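Local coordinates for L-arabinose ABC transporter, periplasmic L-arabinose-binding protein (Burkholderia thailandensis, PDB 4KZK) that serves as the periplasmic sugar-binding component of an L-arabinose ABC transporter, here holding beta-D-galactose, and probably delivers its sugar to the membrane permease, at residues A[53-58]-A[69-74]; A[106-111]-A[117-122]; A[202-207]-A[225-230]; A[214-219]-A[240-245]; A[269-274]-A[281-286]. All coordinates share one frame; numbering follows the deposited sequence. Where two conformers were deposited one is given.

Overall arrangement
Strands 68-73 and 203-207 are the outer edge strands of the sheets of the two lobes, and the bound galactose lies between the lobes. Contacts 1 and 2, centres 16 Å apart, belong to one lobe; contacts 3, 4 and 5 belong to the other. Contacts 2 and 3 are the most distant, about 40 Å between centres. Along the chain the contacts mostly follow in series, but the segments of contacts 3 and 4 alternate, and both contacts use helix 213-226. Contacts 4 and 5, centres 13 Å apart, touch through Asp240 and Ser286. Contacts 1, 2 and 5 pack a helix on a strand, contact 4 packs two helices, and contact 3 sets a turn against the edge strand, all within the type I periplasmic binding protein fold.

Contact 1 of 5, residues A[53-58]-A[69-74]; sequences DEWRFA and LVKIAA
Trp55 and Lys71 are the nearest pair by CA atoms, 7.1 Å apart, and Ala58 lies opposite Leu69. Helix 53-58 runs almost exactly antiparallel to strand 69-73, at 170°, and the axes come within 9.9 Å, a spacing that side chains fill without any hydrogen bond across it. The largest share falls to the Trp55 indole, over one face of which the Lys71 methylenes are laid. Lys71 CG sits 3.6 Å from the centroid of the five-membered ring and only 6° off its normal, a CH-pi contact, while CD reaches 3.5 Å from Trp55 CG. A bend at chi3 (-65°) then carries the amine off the ring toward Glu59, a long and weak ion pair. Lysine suits this rim: its alkyl part covers the aromatic face and its charge stays near solvent. The helix is the connection of the beta-alpha-beta unit formed by strands 38-43 and 68-73, the latter an outermost strand of the sheet. The indole NE1 hydrogen-bonds to Phe41 O of strand 38-43. At the benzo end, Ile72 O lies in the ring plane, 3.6 Å from Trp55 CZ2. One turn further on, the small Ala58 leaves space for the branched end of Leu69, whose CD2 rests 3.8 Å from Ala58 CB and 4.0 Å from Trp55 O.

Contact 2 of 5, residues A[106-111]-A[117-122]; sequences PGIAAK and MKLMSV
Leu119 meets Ile108 and Ala109 in a purely apolar contact, and no hydrogen bond crosses between helix 106-111 and strand 118-122. Both methyls of Leu119 take part. CD1 lies 3.8 Å from Ile108 CG2, while CD2 lies 3.9 Å from that same Ile108 methyl, so the isoleucine branch meets the forked end of the leucine. The two side chains cross at about a right angle. A chi1 of 173°, which sets CG opposite the main-chain nitrogen, sends the fork of Leu119 to the helix. Beside this pair, Leu119 CD2 also settles against the backbone of the next helical residue, 3.7 Å from Ala109 CA and 4.0 Å from Ala109 CB. The single methyl of alanine suits this place, since the leucine can approach the main chain closely; the CA atoms of Ala109 and Leu119 are only 6.9 Å apart. A beta-branched isoleucine serves equally well alongside: its CG2 is turned to the leucine, and the residue also packs on Val80 and Leu126.

No polar group bridges the two segments. Along the helix, Ala110 N bonds to Pro106 O and Lys111 N to Gly107 O. The segments belong to the beta-alpha-beta unit of strand 94-98, helix 105-114 and strand 118-122. Leu119 also packs on Val95 and Ile97 of the adjacent parallel strand, and beside Val80 on helix 77-89 Lys111 adds a salt bridge with Asp85. Met120, facing the other way from strand 118-122, is covered by helix 291-308.

Contact 3 of 5, residues A[202-207]-A[225-230]; sequences NVVDAP and TKHRNF
Val204 and His227 come together from opposite directions, the valine from strand 203-207 and the imidazole from the end of helix 213-226. This is a CH-pi contact: Val204 CG2 stands over the middle of the ring, 3.7 Å from its centroid and 7° off the normal. The second methyl also touches the ring, with Val204 CG1 3.5 Å from His227 CD2. A beta-branched residue suits the strand here, since one methyl covers the ring face while the other reaches past its CD2 rim.

Phe230 adds an ordinary apolar contact, its CE2 lying 4.2 Å from Val204 CG2. It also receives a polar group at its rim. Asn202 OD1 lies in the plane of the phenyl ring, 3.4 Å from Phe230 CZ, and the amide and ring planes stand 80° apart. The faintly positive C-H edge of an aromatic ring is a reasonable neighbour for a carbonyl oxygen. Over a face of the same ring, centrally, sits Asn229 ND2, 3.4 Å above the plane. No hydrogen bond joins the two segments.

His227 and Phe230 are the ends of a type I beta turn, which brings both rings to the strand. The turn leads to strand 233-236, whose Trp233 meets Phe230 edge-to-face. Strand 203-207, helix 213-226 and strand 233-236 form a beta-alpha-beta crossover that passes strand 170-175, at the outer edge of the sheet, away from the sugar site.

Contact 4 of 5, residues A[214-219]-A[240-245]; sequences EGAFNA and DDTTVG
The phenyl ring of Phe217 meets Gly245 at its edge: Gly245 O lies near the ring plane, 3.6 Å from Phe217 CD1. The same side chain also packs on Arg248 and Ala249, one turn further along helix 240-252. Gly245 O is also approached by the backbone: Phe217 CA lies 3.5 Å away in a CA-H...O contact whose angle at the hydrogen is 147°.

Such contacts need two helices that come very near. Their axes approach to 7.1 Å and cross at -31°, and the CA atoms of Phe217 and Gly245 are only 4.2 Å apart. Lacking a side chain, Gly245 lets the backbones come this close, on the side that faces Ala216 and Phe217. Alanine fits opposite for a like reason: Ala216 CB is tucked between Gly245 CA, at 4.0 Å, and Thr242 O, at a tight 3.0 Å. Thr242 CB lies 4.0 Å from the same methyl.

The hydroxyl of Thr242 takes no part in this packing. With chi1 at 51°, it sits between the backbone N and the carbonyl carbon and hydrogen-bonds to Asn239 OD1 and Ser238 N. Asn239 binds the galactose, so Thr242 is a second-shell residue that would help to orient it; the side chain of Thr242 is about 8 Å from the bound galactose. Helices 213-226 and 240-252 thus pack closely through Ala216 and Gly245 in one lobe of the type I periplasmic binding protein fold.

Contact 5 of 5, residues A[269-274]-A[281-286]; sequences QVALNE and TGFFGS
Helix 269-274 and strand 283-286 run at 141°, roughly antiparallel, with axes 8.9 Å apart at the nearest and two close backbone pairs, Glu274 with Phe283 and Ala271 with Ser286. The one hydrogen bond across the segments joins the side chains of Thr281 and Glu274. Thr281 OG1 donates over 2.7 Å to Glu274 OE1, which accepts through its anti lone pair, the one turned away from OE2. The same hydroxyl accepts from Phe283 N at 3.3 Å, two residues on, making an ST turn that leads into the strand. Threonine therefore serves both as donor to the helix and as acceptor within its own turn. OE2 is left to Arg248 and Lys277, both salt-bridged to it, so this buried carboxylate is well compensated and would be expected to remain ionised.

The aliphatic part of Glu274 is equally engaged. With chi1 at -62°, CG lies against the ring base, 3.7 Å from Phe283 CB; the bend at chi2 then turns the carboxylate toward Thr281. The glutamate and phenylalanine side chains cross at about a right angle. Beyond it the phenyl group reaches one turn back along the helix, with Phe283 CE1 3.7 Å from Ala271 CA and 3.8 Å from Ala271 CB; the short alanine side chain lets the ring come this near the main chain. Ala271 CB also lies 3.9 Å from Ser286 CB.

Ser286 OG bonds to Asp240 of helix 240-252, which also packs on Phe283 and Ala271. The segments complete the beta-alpha-beta unit of strand 260-264, helix 269-276 and strand 283-288, in which Ser286 lies near the sugar-binding Asn266.

Contact 1 of 5, residues A[53-58]-A[69-74]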
# COMPACT_ATOMS: atom_id res chain seq x y z
N ASP A 53 -5.75 7.69 -6.69
CA ASP A 53 -6.24 6.79 -7.72
C ASP A 53 -7.54 6.13 -7.31
O ASP A 53 -8.47 6.01 -8.12
CB ASP A 53 -5.23 5.70 -8.07
CG ASP A 53 -3.99 6.23 -8.78
OD1 ASP A 53 -4.02 7.34 -9.35
OD2 ASP A 53 -2.99 5.51 -8.79
N GLU A 54 -7.63 5.69 -6.05
CA GLU A 54 -8.91 5.17 -5.55
C GLU A 54 -10.00 6.20 -5.73
O GLU A 54 -11.10 5.85 -6.22
CB GLU A 54 -8.79 4.81 -4.07
CG GLU A 54 -8.05 3.51 -3.84
CD GLU A 54 -8.04 3.11 -2.38
OE1 GLU A 54 -8.36 3.94 -1.52
OE2 GLU A 54 -7.68 1.93 -2.09
N TRP A 55 -9.73 7.44 -5.35
CA TRP A 55 -10.71 8.54 -5.48
C TRP A 55 -11.16 8.79 -6.91
O TRP A 55 -12.35 9.03 -7.15
CB TRP A 55 -10.18 9.84 -4.88
CG TRP A 55 -10.38 9.99 -3.38
CD1 TRP A 55 -11.26 9.29 -2.59
CD2 TRP A 55 -9.75 10.95 -2.53
NE1 TRP A 55 -11.19 9.75 -1.29
CE2 TRP A 55 -10.27 10.76 -1.23
CE3 TRP A 55 -8.80 11.95 -2.73
CZ2 TRP A 55 -9.88 11.54 -0.16
CZ3 TRP A 55 -8.41 12.72 -1.66
CH2 TRP A 55 -8.95 12.52 -0.39
N ARG A 56 -10.23 8.74 -7.85
CA ARG A 56 -10.55 9.01 -9.25
C ARG A 56 -11.51 7.93 -9.76
O ARG A 56 -12.48 8.23 -10.48
CB ARG A 56 -9.27 9.06 -10.10
CG ARG A 56 -9.51 9.10 -11.60
CD ARG A 56 -8.23 9.42 -12.36
NE ARG A 56 -7.19 8.39 -12.23
CZ ARG A 56 -6.90 7.45 -13.14
NH1 ARG A 56 -7.61 7.33 -14.27
NH2 ARG A 56 -5.90 6.59 -12.92
N PHE A 57 -11.27 6.68 -9.39
CA PHE A 57 -12.15 5.59 -9.81
C PHE A 57 -13.47 5.55 -9.05
O PHE A 57 -14.52 5.19 -9.63
CB PHE A 57 -11.40 4.25 -9.78
CG PHE A 57 -10.44 4.12 -10.90
CD1 PHE A 57 -10.93 3.99 -12.19
CD2 PHE A 57 -9.07 4.20 -10.72
CE1 PHE A 57 -10.07 3.89 -13.26
CE2 PHE A 57 -8.20 4.11 -11.81
CZ PHE A 57 -8.71 3.95 -13.08
N ALA A 58 -13.45 5.96 -7.78
CA ALA A 58 -14.68 6.14 -7.02
C ALA A 58 -15.55 7.23 -7.66
O ALA A 58 -16.76 7.09 -7.69
CB ALA A 58 -14.40 6.47 -5.57
N LEU A 69 -20.22 11.46 -4.47
CA LEU A 69 -19.06 11.07 -3.70
C LEU A 69 -18.58 12.23 -2.85
O LEU A 69 -18.46 13.36 -3.31
CB LEU A 69 -17.94 10.64 -4.65
CG LEU A 69 -16.70 10.02 -4.03
CD1 LEU A 69 -16.97 8.59 -3.60
CD2 LEU A 69 -15.54 10.09 -5.02
N VAL A 70 -18.29 11.94 -1.58
CA VAL A 70 -17.65 12.91 -0.69
C VAL A 70 -16.29 12.36 -0.29
O VAL A 70 -16.19 11.36 0.42
CB VAL A 70 -18.50 13.21 0.56
CG1 VAL A 70 -17.83 14.25 1.46
CG2 VAL A 70 -19.91 13.64 0.17
N LYS A 71 -15.25 13.04 -0.76
CA LYS A 71 -13.84 12.62 -0.53
C LYS A 71 -13.26 13.37 0.66
O LYS A 71 -13.25 14.59 0.69
CB LYS A 71 -13.01 12.96 -1.77
CG LYS A 71 -13.42 12.23 -3.02
CD LYS A 71 -12.58 12.63 -4.23
CE LYS A 71 -12.79 14.08 -4.62
NZ LYS A 71 -12.26 14.35 -5.99
N ILE A 72 -12.79 12.62 1.66
CA ILE A 72 -12.22 13.23 2.87
C ILE A 72 -10.91 12.55 3.27
O ILE A 72 -10.80 11.33 3.29
CB ILE A 72 -13.22 13.20 4.07
CG1 ILE A 72 -14.58 13.77 3.65
CG2 ILE A 72 -12.68 14.02 5.24
CD1 ILE A 72 -15.66 13.54 4.69
N ALA A 73 -9.91 13.38 3.57
CA ALA A 73 -8.63 12.92 4.10
C ALA A 73 -8.72 12.90 5.61
O ALA A 73 -9.20 13.87 6.24
CB ALA A 73 -7.51 13.86 3.66
N ALA A 74 -8.26 11.80 6.20
CA ALA A 74 -8.28 11.67 7.66
C ALA A 74 -7.03 10.92 8.12
O ALA A 74 -7.05 9.70 8.30
CB ALA A 74 -9.54 10.96 8.10

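Contact 2 of 5, residues A[106-111]-A[117-122]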
# COMPACT_ATOMS: atom_id res chain seq x y z
N PRO A 106 -13.73 -0.27 16.20
CA PRO A 106 -14.97 -0.25 16.98
C PRO A 106 -15.64 1.11 17.08
O PRO A 106 -16.87 1.21 16.93
CB PRO A 106 -14.50 -0.74 18.37
CG PRO A 106 -13.38 -1.68 18.05
CD PRO A 106 -12.68 -1.09 16.83
N GLY A 107 -14.88 2.17 17.32
CA GLY A 107 -15.43 3.52 17.32
C GLY A 107 -16.03 3.94 15.99
O GLY A 107 -17.07 4.58 15.93
N ILE A 108 -15.33 3.61 14.90
CA ILE A 108 -15.82 3.90 13.56
C ILE A 108 -17.16 3.20 13.32
O ILE A 108 -18.12 3.79 12.82
CB ILE A 108 -14.78 3.52 12.49
CG1 ILE A 108 -13.53 4.40 12.63
CG2 ILE A 108 -15.36 3.61 11.09
CD1 ILE A 108 -12.32 3.89 11.86
N ALA A 109 -17.22 1.93 13.70
CA ALA A 109 -18.41 1.14 13.50
C ALA A 109 -19.58 1.69 14.30
O ALA A 109 -20.72 1.78 13.80
CB ALA A 109 -18.14 -0.31 13.87
N ALA A 110 -19.31 2.07 15.54
CA ALA A 110 -20.36 2.59 16.41
C ALA A 110 -20.92 3.90 15.87
O ALA A 110 -22.14 4.11 15.86
CB ALA A 110 -19.86 2.76 17.83
N LYS A 111 -20.05 4.79 15.42
CA LYS A 111 -20.52 6.07 14.89
C LYS A 111 -21.29 5.90 13.58
O LYS A 111 -22.32 6.53 13.38
CB LYS A 111 -19.37 7.07 14.72
CG LYS A 111 -19.80 8.39 14.07
CD LYS A 111 -18.71 9.46 14.16
CE LYS A 111 -18.74 10.14 15.52
NZ LYS A 111 -17.70 11.19 15.64
N MET A 117 -25.05 5.02 8.51
CA MET A 117 -24.13 4.87 7.38
C MET A 117 -23.63 3.44 7.36
O MET A 117 -23.06 2.98 8.34
CB MET A 117 -22.94 5.83 7.53
CG MET A 117 -23.29 7.30 7.36
SD MET A 117 -21.85 8.37 7.23
CE MET A 117 -21.41 8.55 8.95
N LYS A 118 -23.82 2.73 6.26
CA LYS A 118 -23.18 1.42 6.08
C LYS A 118 -21.69 1.65 5.99
O LYS A 118 -21.27 2.68 5.48
CB LYS A 118 -23.71 0.73 4.83
CG LYS A 118 -25.13 0.24 5.06
CD LYS A 118 -25.79 -0.33 3.83
CE LYS A 118 -27.07 -1.06 4.20
NZ LYS A 118 -28.11 -0.14 4.73
N LEU A 119 -20.92 0.69 6.51
CA LEU A 119 -19.47 0.82 6.68
C LEU A 119 -18.72 -0.30 5.95
O LEU A 119 -18.97 -1.48 6.19
CB LEU A 119 -19.12 0.79 8.17
CG LEU A 119 -17.63 0.75 8.52
CD1 LEU A 119 -16.91 2.00 8.05
CD2 LEU A 119 -17.42 0.53 10.01
N MET A 120 -17.76 0.11 5.12
CA MET A 120 -16.86 -0.79 4.38
C MET A 120 -15.43 -0.28 4.54
O MET A 120 -15.22 0.91 4.63
CB MET A 120 -17.23 -0.78 2.91
CG MET A 120 -16.36 -1.63 2.01
SD MET A 120 -17.01 -1.60 0.34
CE MET A 120 -18.55 -2.49 0.57
N SER A 121 -14.47 -1.20 4.60
CA SER A 121 -13.05 -0.83 4.68
C SER A 121 -12.33 -1.17 3.38
O SER A 121 -12.73 -2.09 2.64
CB SER A 121 -12.36 -1.51 5.86
OG SER A 121 -12.49 -2.90 5.76
N VAL A 122 -11.28 -0.43 3.11
CA VAL A 122 -10.43 -0.68 1.95
C VAL A 122 -8.98 -0.56 2.40
O VAL A 122 -8.64 0.31 3.22
CB VAL A 122 -10.80 0.25 0.76
CG1 VAL A 122 -10.52 1.71 1.06
CG2 VAL A 122 -10.13 -0.20 -0.52

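Contact 3 of 5, residues A[202-207]-A[225-230]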
# COMPACT_ATOMS: atom_id res chain seq x y z
N ASN A 202 21.81 -11.73 6.68
CA ASN A 202 21.96 -10.45 6.00
C ASN A 202 20.66 -9.66 5.89
O ASN A 202 20.62 -8.63 5.23
CB ASN A 202 22.55 -10.69 4.60
CG ASN A 202 23.99 -11.15 4.66
OD1 ASN A 202 24.66 -11.02 5.69
ND2 ASN A 202 24.48 -11.70 3.56
N VAL A 203 19.60 -10.12 6.55
CA VAL A 203 18.34 -9.38 6.60
C VAL A 203 18.44 -8.34 7.71
O VAL A 203 18.65 -8.68 8.88
CB VAL A 203 17.15 -10.33 6.84
CG1 VAL A 203 15.88 -9.55 7.09
CG2 VAL A 203 16.99 -11.30 5.67
N VAL A 204 18.36 -7.08 7.31
CA VAL A 204 18.50 -5.95 8.23
C VAL A 204 17.13 -5.30 8.41
O VAL A 204 16.60 -4.66 7.51
CB VAL A 204 19.52 -4.94 7.68
CG1 VAL A 204 19.58 -3.70 8.56
CG2 VAL A 204 20.89 -5.59 7.55
N ASP A 205 16.56 -5.46 9.59
CA ASP A 205 15.30 -4.83 9.89
C ASP A 205 15.49 -3.32 10.09
O ASP A 205 16.41 -2.89 10.80
CB ASP A 205 14.69 -5.43 11.17
CG ASP A 205 13.89 -6.69 10.91
OD1 ASP A 205 13.99 -7.31 9.83
OD2 ASP A 205 13.10 -7.07 11.82
N ALA A 206 14.64 -2.54 9.44
CA ALA A 206 14.66 -1.09 9.50
C ALA A 206 13.26 -0.62 9.89
O ALA A 206 12.47 -0.18 9.05
CB ALA A 206 15.09 -0.51 8.16
N PRO A 207 12.94 -0.67 11.20
CA PRO A 207 11.62 -0.30 11.68
C PRO A 207 11.34 1.19 11.54
O PRO A 207 12.15 2.02 11.92
CB PRO A 207 11.65 -0.73 13.16
CG PRO A 207 13.07 -0.59 13.53
CD PRO A 207 13.84 -1.04 12.31
N THR A 225 24.03 3.04 8.23
CA THR A 225 25.13 3.37 9.14
C THR A 225 25.68 2.16 9.90
O THR A 225 26.89 2.04 10.07
CB THR A 225 24.70 4.45 10.15
OG1 THR A 225 24.29 5.61 9.43
CG2 THR A 225 25.85 4.84 11.08
N LYS A 226 24.80 1.27 10.36
CA LYS A 226 25.24 0.07 11.08
C LYS A 226 25.83 -1.02 10.20
O LYS A 226 26.56 -1.87 10.70
CB LYS A 226 24.10 -0.55 11.87
CG LYS A 226 23.53 0.38 12.91
CD LYS A 226 22.66 -0.33 13.93
CE LYS A 226 21.94 0.70 14.79
NZ LYS A 226 20.87 0.11 15.64
N HIS A 227 25.49 -1.04 8.92
CA HIS A 227 25.89 -2.14 8.04
C HIS A 227 26.67 -1.66 6.84
O HIS A 227 26.31 -1.93 5.69
CB HIS A 227 24.64 -2.93 7.63
CG HIS A 227 23.96 -3.58 8.78
ND1 HIS A 227 24.37 -4.79 9.29
CD2 HIS A 227 22.91 -3.18 9.55
CE1 HIS A 227 23.59 -5.12 10.31
NE2 HIS A 227 22.71 -4.16 10.50
N ARG A 228 27.78 -0.98 7.11
CA ARG A 228 28.65 -0.45 6.05
C ARG A 228 29.44 -1.55 5.33
O ARG A 228 30.13 -1.27 4.35
CB ARG A 228 29.61 0.59 6.64
N ASN A 229 29.34 -2.79 5.82
CA ASN A 229 30.02 -3.95 5.24
C ASN A 229 29.50 -4.42 3.87
O ASN A 229 30.23 -5.04 3.10
CB ASN A 229 29.96 -5.13 6.23
CG ASN A 229 28.53 -5.52 6.60
OD1 ASN A 229 27.84 -4.80 7.32
ND2 ASN A 229 28.08 -6.68 6.11
N PHE A 230 28.23 -4.13 3.57
CA PHE A 230 27.62 -4.59 2.32
C PHE A 230 27.98 -3.68 1.16
O PHE A 230 27.94 -2.46 1.29
CB PHE A 230 26.10 -4.67 2.46
CG PHE A 230 25.63 -5.71 3.44
CD1 PHE A 230 25.86 -7.06 3.19
CD2 PHE A 230 24.96 -5.35 4.59
CE1 PHE A 230 25.43 -8.02 4.08
CE2 PHE A 230 24.52 -6.32 5.49
CZ PHE A 230 24.76 -7.65 5.24

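Contact 4 of 5, residues A[214-219]-A[240-245]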
# COMPACT_ATOMS: atom_id res chain seq x y z
N GLU A 214 9.18 9.71 4.65
CA GLU A 214 10.01 10.26 5.72
C GLU A 214 10.43 9.17 6.70
O GLU A 214 11.61 9.07 7.06
CB GLU A 214 9.27 11.38 6.47
CG GLU A 214 10.10 12.04 7.56
CD GLU A 214 9.28 13.01 8.39
OE1 GLU A 214 8.04 13.08 8.19
OE2 GLU A 214 9.87 13.70 9.24
N GLY A 215 9.47 8.36 7.13
CA GLY A 215 9.77 7.26 8.07
C GLY A 215 10.79 6.26 7.53
O GLY A 215 11.70 5.82 8.23
N ALA A 216 10.62 5.91 6.26
CA ALA A 216 11.52 5.00 5.59
C ALA A 216 12.91 5.60 5.41
O ALA A 216 13.88 4.89 5.58
CB ALA A 216 10.95 4.63 4.24
N PHE A 217 12.98 6.87 4.99
CA PHE A 217 14.25 7.57 4.79
C PHE A 217 15.06 7.53 6.09
O PHE A 217 16.24 7.17 6.10
CB PHE A 217 13.99 9.00 4.31
CG PHE A 217 15.23 9.80 4.08
CD1 PHE A 217 15.91 9.73 2.88
CD2 PHE A 217 15.71 10.66 5.07
CE1 PHE A 217 17.07 10.48 2.68
CE2 PHE A 217 16.86 11.40 4.88
CZ PHE A 217 17.54 11.32 3.68
N ASN A 218 14.40 7.87 7.19
CA ASN A 218 15.09 7.85 8.49
C ASN A 218 15.49 6.46 8.94
O ASN A 218 16.59 6.25 9.43
CB ASN A 218 14.24 8.53 9.57
CG ASN A 218 14.07 10.01 9.32
OD1 ASN A 218 14.89 10.64 8.66
ND2 ASN A 218 13.01 10.56 9.84
N ALA A 219 14.60 5.49 8.79
CA ALA A 219 14.94 4.13 9.19
C ALA A 219 16.06 3.54 8.34
O ALA A 219 16.91 2.84 8.84
CB ALA A 219 13.71 3.26 9.14
N ASP A 240 5.36 1.79 -2.52
CA ASP A 240 6.32 2.60 -3.27
C ASP A 240 6.92 3.72 -2.43
O ASP A 240 8.12 4.02 -2.52
CB ASP A 240 5.69 3.20 -4.54
CG ASP A 240 5.29 2.17 -5.57
OD1 ASP A 240 5.91 1.11 -5.61
OD2 ASP A 240 4.36 2.44 -6.37
N ASP A 241 6.08 4.38 -1.64
CA ASP A 241 6.50 5.54 -0.88
C ASP A 241 7.61 5.21 0.11
O ASP A 241 8.62 5.91 0.17
CB ASP A 241 5.30 6.12 -0.14
CG ASP A 241 4.15 6.48 -1.07
OD1 ASP A 241 3.93 5.74 -2.03
OD2 ASP A 241 3.41 7.42 -0.76
N THR A 242 7.43 4.14 0.86
CA THR A 242 8.42 3.69 1.82
C THR A 242 9.66 3.21 1.08
O THR A 242 10.76 3.62 1.40
CB THR A 242 7.85 2.63 2.79
OG1 THR A 242 7.21 1.57 2.07
CG2 THR A 242 6.85 3.29 3.67
N THR A 243 9.49 2.41 0.05
CA THR A 243 10.60 1.91 -0.75
C THR A 243 11.49 3.01 -1.25
O THR A 243 12.72 2.94 -1.17
CB THR A 243 10.10 0.98 -1.89
OG1 THR A 243 9.35 -0.10 -1.30
CG2 THR A 243 11.25 0.41 -2.68
N VAL A 244 10.87 4.08 -1.78
CA VAL A 244 11.63 5.22 -2.34
C VAL A 244 12.42 5.92 -1.24
O VAL A 244 13.49 6.47 -1.48
CB VAL A 244 10.69 6.24 -3.03
CG1 VAL A 244 11.33 7.64 -3.10
CG2 VAL A 244 10.31 5.73 -4.39
N GLY A 245 11.87 5.93 -0.03
CA GLY A 245 12.64 6.49 1.08
C GLY A 245 13.99 5.84 1.27
O GLY A 245 15.01 6.52 1.50

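Contact 5 of 5, residues A[269-274]-A[281-286]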
# COMPACT_ATOMS: atom_id res chain seq x y z
N GLN A 269 1.92 6.81 -8.92
CA GLN A 269 2.78 7.90 -9.37
C GLN A 269 4.15 7.97 -8.73
O GLN A 269 5.06 8.50 -9.33
CB GLN A 269 2.04 9.24 -9.23
CG GLN A 269 0.70 9.31 -10.00
CD GLN A 269 0.83 9.10 -11.49
OE1 GLN A 269 0.06 8.37 -12.14
NE2 GLN A 269 1.82 9.70 -12.04
N VAL A 270 4.34 7.41 -7.54
CA VAL A 270 5.67 7.38 -6.96
C VAL A 270 6.59 6.46 -7.78
O VAL A 270 7.73 6.81 -8.06
CB VAL A 270 5.64 6.94 -5.48
CG1 VAL A 270 7.05 6.77 -4.94
CG2 VAL A 270 4.85 7.93 -4.62
N ALA A 271 6.07 5.33 -8.23
CA ALA A 271 6.83 4.42 -9.09
C ALA A 271 7.10 5.11 -10.42
O ALA A 271 8.22 5.11 -10.95
CB ALA A 271 6.06 3.13 -9.32
N LEU A 272 6.06 5.71 -10.97
CA LEU A 272 6.17 6.32 -12.29
C LEU A 272 7.15 7.48 -12.29
O LEU A 272 7.84 7.72 -13.28
CB LEU A 272 4.81 6.79 -12.79
CG LEU A 272 3.68 5.75 -12.85
CD1 LEU A 272 2.53 6.34 -13.65
CD2 LEU A 272 4.17 4.43 -13.42
N ASN A 273 7.23 8.22 -11.19
CA ASN A 273 8.21 9.32 -11.09
C ASN A 273 9.62 8.77 -11.16
O ASN A 273 10.49 9.34 -11.81
CB ASN A 273 8.04 10.10 -9.79
CG ASN A 273 6.84 11.02 -9.80
OD1 ASN A 273 6.28 11.32 -10.85
ND2 ASN A 273 6.45 11.49 -8.63
N GLU A 274 9.88 7.65 -10.48
CA GLU A 274 11.21 7.02 -10.59
C GLU A 274 11.49 6.51 -11.98
O GLU A 274 12.60 6.67 -12.47
CB GLU A 274 11.38 5.86 -9.62
CG GLU A 274 11.26 6.28 -8.16
CD GLU A 274 12.34 7.26 -7.73
OE1 GLU A 274 13.52 7.02 -7.99
OE2 GLU A 274 12.00 8.30 -7.13
N THR A 281 17.25 5.21 -11.33
CA THR A 281 17.58 5.13 -9.92
C THR A 281 17.48 3.69 -9.46
O THR A 281 17.01 2.80 -10.22
CB THR A 281 16.55 5.94 -9.10
OG1 THR A 281 15.27 5.31 -9.21
CG2 THR A 281 16.45 7.37 -9.62
N GLY A 282 17.87 3.46 -8.22
CA GLY A 282 17.78 2.16 -7.57
C GLY A 282 16.38 1.63 -7.37
O GLY A 282 16.22 0.47 -6.99
N PHE A 283 15.36 2.46 -7.61
CA PHE A 283 13.98 1.99 -7.66
C PHE A 283 13.78 1.29 -9.01
O PHE A 283 13.60 1.94 -10.05
CB PHE A 283 13.03 3.15 -7.49
CG PHE A 283 11.61 2.74 -7.26
CD1 PHE A 283 10.80 2.39 -8.32
CD2 PHE A 283 11.10 2.66 -5.97
CE1 PHE A 283 9.49 2.02 -8.11
CE2 PHE A 283 9.78 2.28 -5.75
CZ PHE A 283 8.99 1.94 -6.83
N PHE A 284 13.84 -0.04 -8.96
CA PHE A 284 13.92 -0.87 -10.15
C PHE A 284 12.53 -1.24 -10.67
O PHE A 284 12.29 -1.32 -11.86
CB PHE A 284 14.70 -2.14 -9.82
CG PHE A 284 14.61 -3.17 -10.88
CD1 PHE A 284 15.27 -3.01 -12.07
CD2 PHE A 284 13.83 -4.30 -10.69
CE1 PHE A 284 15.15 -3.97 -13.07
CE2 PHE A 284 13.70 -5.25 -11.68
CZ PHE A 284 14.37 -5.08 -12.87
N GLY A 285 11.61 -1.50 -9.76
CA GLY A 285 10.29 -1.96 -10.18
C GLY A 285 9.27 -1.80 -9.09
O GLY A 285 9.59 -1.38 -7.98
N SER A 286 8.02 -2.16 -9.41
CA SER A 286 6.93 -2.11 -8.44
C SER A 286 5.89 -3.14 -8.77
O SER A 286 5.71 -3.47 -9.94
CB SER A 286 6.31 -0.71 -8.47
OG SER A 286 5.24 -0.57 -7.56